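Local coordinates for protein endoglucanase (Thermotoga maritima, PDB 1VHO) that probably acts as a metal-dependent aminopeptidase of the M42 peptidase family, which binds two divalent metal cations per subunit, at residues A[16-21]-A[152-157]; A[164-169]-A[315-320]. All coordinates share one frame; numbering follows the deposited sequence.

Interaction 1 (A[16-21]-A[152-157])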
loop_
_atom_site.group_PDB
_atom_site.type_symbol
_atom_site.label_atom_id
_atom_site.label_comp_id
_atom_site.label_asym_id
_atom_site.label_seq_id
_atom_site.Cartn_x
_atom_site.Cartn_y
_atom_site.Cartn_z
ATOM N N ASN A 16 8.870 -2.773 6.047
ATOM C CA ASN A 16 10.186 -2.187 6.352
ATOM C C ASN A 16 10.858 -1.509 5.173
ATOM O O ASN A 16 11.690 -0.617 5.424
ATOM C CB ASN A 16 11.136 -3.228 6.958
ATOM C CG ASN A 16 10.709 -3.638 8.358
ATOM O OD1 ASN A 16 10.046 -2.902 9.087
ATOM N ND2 ASN A 16 11.119 -4.840 8.776
ATOM N N LEU A 17 10.656 -1.960 3.936
ATOM C CA LEU A 17 11.227 -1.300 2.770
ATOM C C LEU A 17 10.777 0.172 2.691
ATOM O O LEU A 17 9.654 0.529 3.095
ATOM C CB LEU A 17 10.688 -1.986 1.503
ATOM C CG LEU A 17 11.137 -3.458 1.365
ATOM C CD1 LEU A 17 10.231 -4.103 0.301
ATOM C CD2 LEU A 17 12.603 -3.486 0.952
ATOM N N ASP A 18 11.662 1.004 2.111
ATOM C CA ASP A 18 11.332 2.412 1.955
ATOM C C ASP A 18 11.034 2.769 0.510
ATOM O O ASP A 18 11.920 2.693 -0.366
ATOM C CB ASP A 18 12.447 3.305 2.513
ATOM C CG ASP A 18 12.704 3.129 3.997
ATOM O OD1 ASP A 18 11.809 2.672 4.741
ATOM O OD2 ASP A 18 13.843 3.422 4.479
ATOM N N GLY A 19 9.795 3.230 0.276
ATOM C CA GLY A 19 9.415 3.669 -1.083
ATOM C C GLY A 19 8.462 4.851 -0.998
ATOM O O GLY A 19 7.244 4.739 -1.218
ATOM N N PRO A 20 8.925 5.990 -0.490
ATOM C CA PRO A 20 8.104 7.178 -0.352
ATOM C C PRO A 20 7.669 7.630 -1.762
ATOM O O PRO A 20 8.348 7.265 -2.714
ATOM C CB PRO A 20 9.040 8.221 0.275
ATOM C CG PRO A 20 10.408 7.753 -0.145
ATOM C CD PRO A 20 10.349 6.250 -0.105
ATOM N N SER A 21 6.544 8.286 -1.835
ATOM C CA SER A 21 5.999 8.707 -3.150
ATOM C C SER A 21 7.094 9.312 -4.022
ATOM O O SER A 21 7.814 10.223 -3.560
ATOM C CB SER A 21 4.918 9.765 -2.914
ATOM O OG SER A 21 3.946 9.203 -2.019
ATOM N N ILE A 152 15.530 13.080 1.567
ATOM C CA ILE A 152 14.175 12.532 1.772
ATOM C C ILE A 152 14.122 11.716 3.072
ATOM O O ILE A 152 15.004 10.929 3.335
ATOM C CB ILE A 152 13.831 11.619 0.598
ATOM C CG1 ILE A 152 13.719 12.429 -0.742
ATOM C CG2 ILE A 152 12.526 10.836 0.831
ATOM C CD1 ILE A 152 12.614 13.458 -0.709
ATOM N N ALA A 153 13.044 11.892 3.818
ATOM C CA ALA A 153 12.866 11.160 5.074
ATOM C C ALA A 153 11.613 10.296 5.005
ATOM O O ALA A 153 10.690 10.627 4.274
ATOM C CB ALA A 153 12.629 12.189 6.208
ATOM N N VAL A 154 11.634 9.148 5.697
ATOM C CA VAL A 154 10.434 8.330 5.790
ATOM C C VAL A 154 10.284 8.011 7.294
ATOM O O VAL A 154 11.201 8.283 8.072
ATOM C CB VAL A 154 10.528 7.023 4.990
ATOM C CG1 VAL A 154 10.603 7.331 3.465
ATOM C CG2 VAL A 154 11.783 6.268 5.421
ATOM N N ILE A 155 9.185 7.397 7.672
ATOM C CA ILE A 155 8.990 6.993 9.071
ATOM C C ILE A 155 9.975 5.887 9.412
ATOM O O ILE A 155 10.237 4.953 8.647
ATOM C CB ILE A 155 7.538 6.447 9.209
ATOM C CG1 ILE A 155 6.565 7.614 9.120
ATOM C CG2 ILE A 155 7.361 5.692 10.528
ATOM C CD1 ILE A 155 6.714 8.609 10.213
ATOM N N ASP A 156 10.616 6.003 10.588
ATOM C CA ASP A 156 11.601 5.004 10.995
ATOM C C ASP A 156 10.896 4.001 11.935
ATOM O O ASP A 156 10.744 4.303 13.096
ATOM C CB ASP A 156 12.769 5.668 11.704
ATOM C CG ASP A 156 13.894 4.759 12.120
ATOM O OD1 ASP A 156 13.980 3.575 11.701
ATOM O OD2 ASP A 156 14.751 5.184 12.928
ATOM N N GLN A 157 10.397 2.928 11.366
ATOM C CA GLN A 157 9.668 1.912 12.140
ATOM C C GLN A 157 10.062 0.512 11.671
ATOM O O GLN A 157 10.027 0.245 10.453
ATOM C CB GLN A 157 8.157 2.032 11.862
ATOM C CG GLN A 157 7.270 1.037 12.656
ATOM C CD GLN A 157 7.236 1.376 14.126
ATOM O OE1 GLN A 157 7.259 2.532 14.552
ATOM N NE2 GLN A 157 7.130 0.378 15.040
#
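Asn16, the last helical residue before the loop that holds the rest of 16-21, brings its amide oxygen up to the backbone of Gln157: OD1 lies 3.4 Å from Gln157 O. Both atoms are acceptors, so this is proximity without a bond; OD1 instead accepts from the backbone N of Ala159, two residues beyond Gln157. Asp18 points at the strand, and its carboxylate rests on one methyl of Val154, with CG 3.6 Å from Val154 CG2. Its OD1 is met by Arg102 and its OD2 by the hydroxyl of Tyr104, so the charge is probably balanced at least in part from strand 100-105. Pro20 closes the contact. Its ring lies almost square across the Val154 side chain, the shortest approach being Pro20 CG to Val154 CG1 at 3.6 Å, and CG also reaches Ile152 CG2 at 3.9 Å. CG1 of Val154 stands anti to the carbonyl carbon (chi1 -66°), which turns it to the proline and leaves CG2 for the aspartate. Replacing Val154 by an alanine would remove both methyls and is likely to leave Pro20 CG and the Asp18 carboxylate without their packing partner. The loop after helix 7-16 is thus set against strand 152-155 of the six-stranded antiparallel sheet by shape, without a direct hydrogen bond, while residues outside the two segments fix the polar ends.

Interaction 2 (A[164-169]-A[315-320])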
loop_
_atom_site.group_PDB
_atom_site.type_symbol
_atom_site.label_atom_id
_atom_site.label_comp_id
_atom_site.label_asym_id
_atom_site.label_seq_id
_atom_site.Cartn_x
_atom_site.Cartn_y
_atom_site.Cartn_z
ATOM N N GLY A 164 -0.527 -12.772 16.663
ATOM C CA GLY A 164 -0.994 -13.114 15.338
ATOM C C GLY A 164 -1.150 -11.888 14.414
ATOM O O GLY A 164 -1.782 -12.063 13.362
ATOM N N LYS A 165 -0.860 -10.681 14.860
ATOM C CA LYS A 165 -1.017 -9.493 14.000
ATOM C C LYS A 165 0.372 -8.996 13.565
ATOM O O LYS A 165 1.368 -9.390 14.176
ATOM C CB LYS A 165 -1.673 -8.359 14.769
ATOM C CG LYS A 165 -3.006 -8.692 15.450
ATOM C CD LYS A 165 -4.041 -9.087 14.401
ATOM C CE LYS A 165 -5.436 -9.131 15.051
ATOM N NZ LYS A 165 -5.665 -10.509 15.634
ATOM N N VAL A 166 0.415 -8.188 12.531
ATOM C CA VAL A 166 1.647 -7.575 12.040
ATOM C C VAL A 166 1.443 -6.052 12.261
ATOM O O VAL A 166 0.373 -5.585 11.943
ATOM C CB VAL A 166 1.947 -7.833 10.557
ATOM C CG1 VAL A 166 3.112 -6.955 10.057
ATOM C CG2 VAL A 166 2.425 -9.308 10.454
ATOM N N VAL A 167 2.433 -5.400 12.837
ATOM C CA VAL A 167 2.346 -3.950 13.106
ATOM C C VAL A 167 3.553 -3.291 12.419
ATOM O O VAL A 167 4.681 -3.780 12.526
ATOM C CB VAL A 167 2.425 -3.680 14.622
ATOM C CG1 VAL A 167 2.426 -2.179 14.894
ATOM C CG2 VAL A 167 1.215 -4.296 15.361
ATOM N N GLY A 168 3.296 -2.209 11.670
ATOM C CA GLY A 168 4.434 -1.564 10.990
ATOM C C GLY A 168 3.925 -0.430 10.104
ATOM O O GLY A 168 2.728 -0.140 10.045
ATOM N N LYS A 169 4.892 0.357 9.621
ATOM C CA LYS A 169 4.529 1.509 8.809
ATOM C C LYS A 169 4.020 1.056 7.435
ATOM O O LYS A 169 4.409 -0.025 6.955
ATOM C CB LYS A 169 5.723 2.467 8.567
ATOM C CG LYS A 169 6.928 1.738 7.850
ATOM C CD LYS A 169 7.984 2.819 7.557
ATOM C CE LYS A 169 9.247 2.249 6.882
ATOM N NZ LYS A 169 9.068 1.924 5.449
ATOM N N VAL A 315 -2.391 -5.082 10.917
ATOM C CA VAL A 315 -3.245 -5.905 10.048
ATOM C C VAL A 315 -3.148 -7.366 10.556
ATOM O O VAL A 315 -2.184 -7.738 11.260
ATOM C CB VAL A 315 -2.825 -5.908 8.578
ATOM C CG1 VAL A 315 -2.977 -4.492 7.977
ATOM C CG2 VAL A 315 -1.384 -6.396 8.421
ATOM N N ASP A 316 -4.150 -8.152 10.164
ATOM C CA ASP A 316 -4.137 -9.580 10.490
ATOM C C ASP A 316 -3.698 -10.330 9.255
ATOM O O ASP A 316 -4.398 -10.319 8.227
ATOM C CB ASP A 316 -5.606 -9.991 10.849
ATOM C CG ASP A 316 -5.636 -11.385 11.453
ATOM O OD1 ASP A 316 -4.932 -12.266 10.911
ATOM O OD2 ASP A 316 -6.294 -11.584 12.500
ATOM N N PRO A 317 -2.574 -11.049 9.242
ATOM C CA PRO A 317 -2.107 -11.788 8.096
ATOM C C PRO A 317 -3.101 -12.792 7.565
ATOM O O PRO A 317 -3.059 -13.099 6.363
ATOM C CB PRO A 317 -0.793 -12.437 8.527
ATOM C CG PRO A 317 -0.426 -11.792 9.807
ATOM C CD PRO A 317 -1.661 -11.170 10.422
ATOM N N ARG A 318 -4.038 -13.282 8.420
ATOM C CA ARG A 318 -5.039 -14.211 7.883
ATOM C C ARG A 318 -5.998 -13.512 6.938
ATOM O O ARG A 318 -6.508 -14.171 6.004
ATOM C CB ARG A 318 -5.840 -14.881 9.006
ATOM C CG ARG A 318 -5.005 -15.706 9.981
ATOM C CD ARG A 318 -5.905 -16.103 11.160
ATOM N NE ARG A 318 -6.256 -14.883 11.918
ATOM C CZ ARG A 318 -7.115 -14.859 12.916
ATOM N NH1 ARG A 318 -7.727 -16.001 13.285
ATOM N NH2 ARG A 318 -7.388 -13.755 13.552
ATOM N N ASP A 319 -6.353 -12.228 7.165
ATOM C CA ASP A 319 -7.231 -11.535 6.245
ATOM C C ASP A 319 -6.530 -11.392 4.892
ATOM O O ASP A 319 -7.137 -11.411 3.803
ATOM C CB ASP A 319 -7.574 -10.099 6.751
ATOM C CG ASP A 319 -8.499 -10.130 7.958
ATOM O OD1 ASP A 319 -9.300 -11.108 8.136
ATOM O OD2 ASP A 319 -8.421 -9.172 8.748
ATOM N N VAL A 320 -5.201 -11.119 4.980
ATOM C CA VAL A 320 -4.404 -10.987 3.764
ATOM C C VAL A 320 -4.400 -12.270 2.959
ATOM O O VAL A 320 -4.569 -12.289 1.724
ATOM C CB VAL A 320 -2.969 -10.509 4.132
ATOM C CG1 VAL A 320 -2.019 -10.639 2.939
ATOM C CG2 VAL A 320 -3.066 -9.026 4.532
HETATM O O HOH W 1 -3.593 -13.814 12.806
#
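Lys165 and Asp316 meet where strand 165-168 passes the start of helix 317-333. From Lys165 CB, 3.6 Å from Val315 O, the side chain bends at chi2 (-62°) and again at chi4, running obliquely over Asp316: CD lies 3.9 Å from Asp316 OD2, CE comes closer to the same oxygen, and NZ ends in a weak salt bridge to it at 3.4 Å. Arg318 holds that carboxylate more firmly. It grips side-on, NE to OD1 and NH2 to OD2 (2.6 Å); both oxygens lie in or near the guanidinium plane and are met on their syn sides, somewhat out of the carboxylate plane. OD1 also takes the backbone N of Arg318 on its anti side, and a water bridges it to Gly164 O. Two cations thus share one carboxylate, which probably offsets the closeness of Lys165 NZ to Arg318 NH2. Beside this network, Val166 and Val315 exchange two backbone hydrogen bonds, Val166 N to Val315 O (2.9 Å) and Val315 N to Val166 O (3.0 Å), while Val166 CG2 packs on Pro317 CG at 3.8 Å. The pair is an antiparallel hydrogen-bonded bridge of a three-stranded sheet, followed at once by a helix N-cap at Asp316, with proline in the first turn.

Overall arrangement
Both contacts are partly buried, but they join different parts of the fold. Interaction 1 sets the loop between helices 7-16 and 25-35 against the six-stranded antiparallel sheet; interaction 2 pairs strand 165-168 with strand 313-315 and packs against the start of the helix that follows. The first relies on side-chain packing, whereas the second combines strand pairing with a salt-bridge network that extends to the exposed residue Arg318. Their centres are 19 Å apart, yet Lys169 connects them: its NZ forms a salt bridge with Asp18 OD1 at 2.9 Å. Interaction 2 lies nearer the predicted metal site, the Val315 side chain being about 8 Å from that of Asp172.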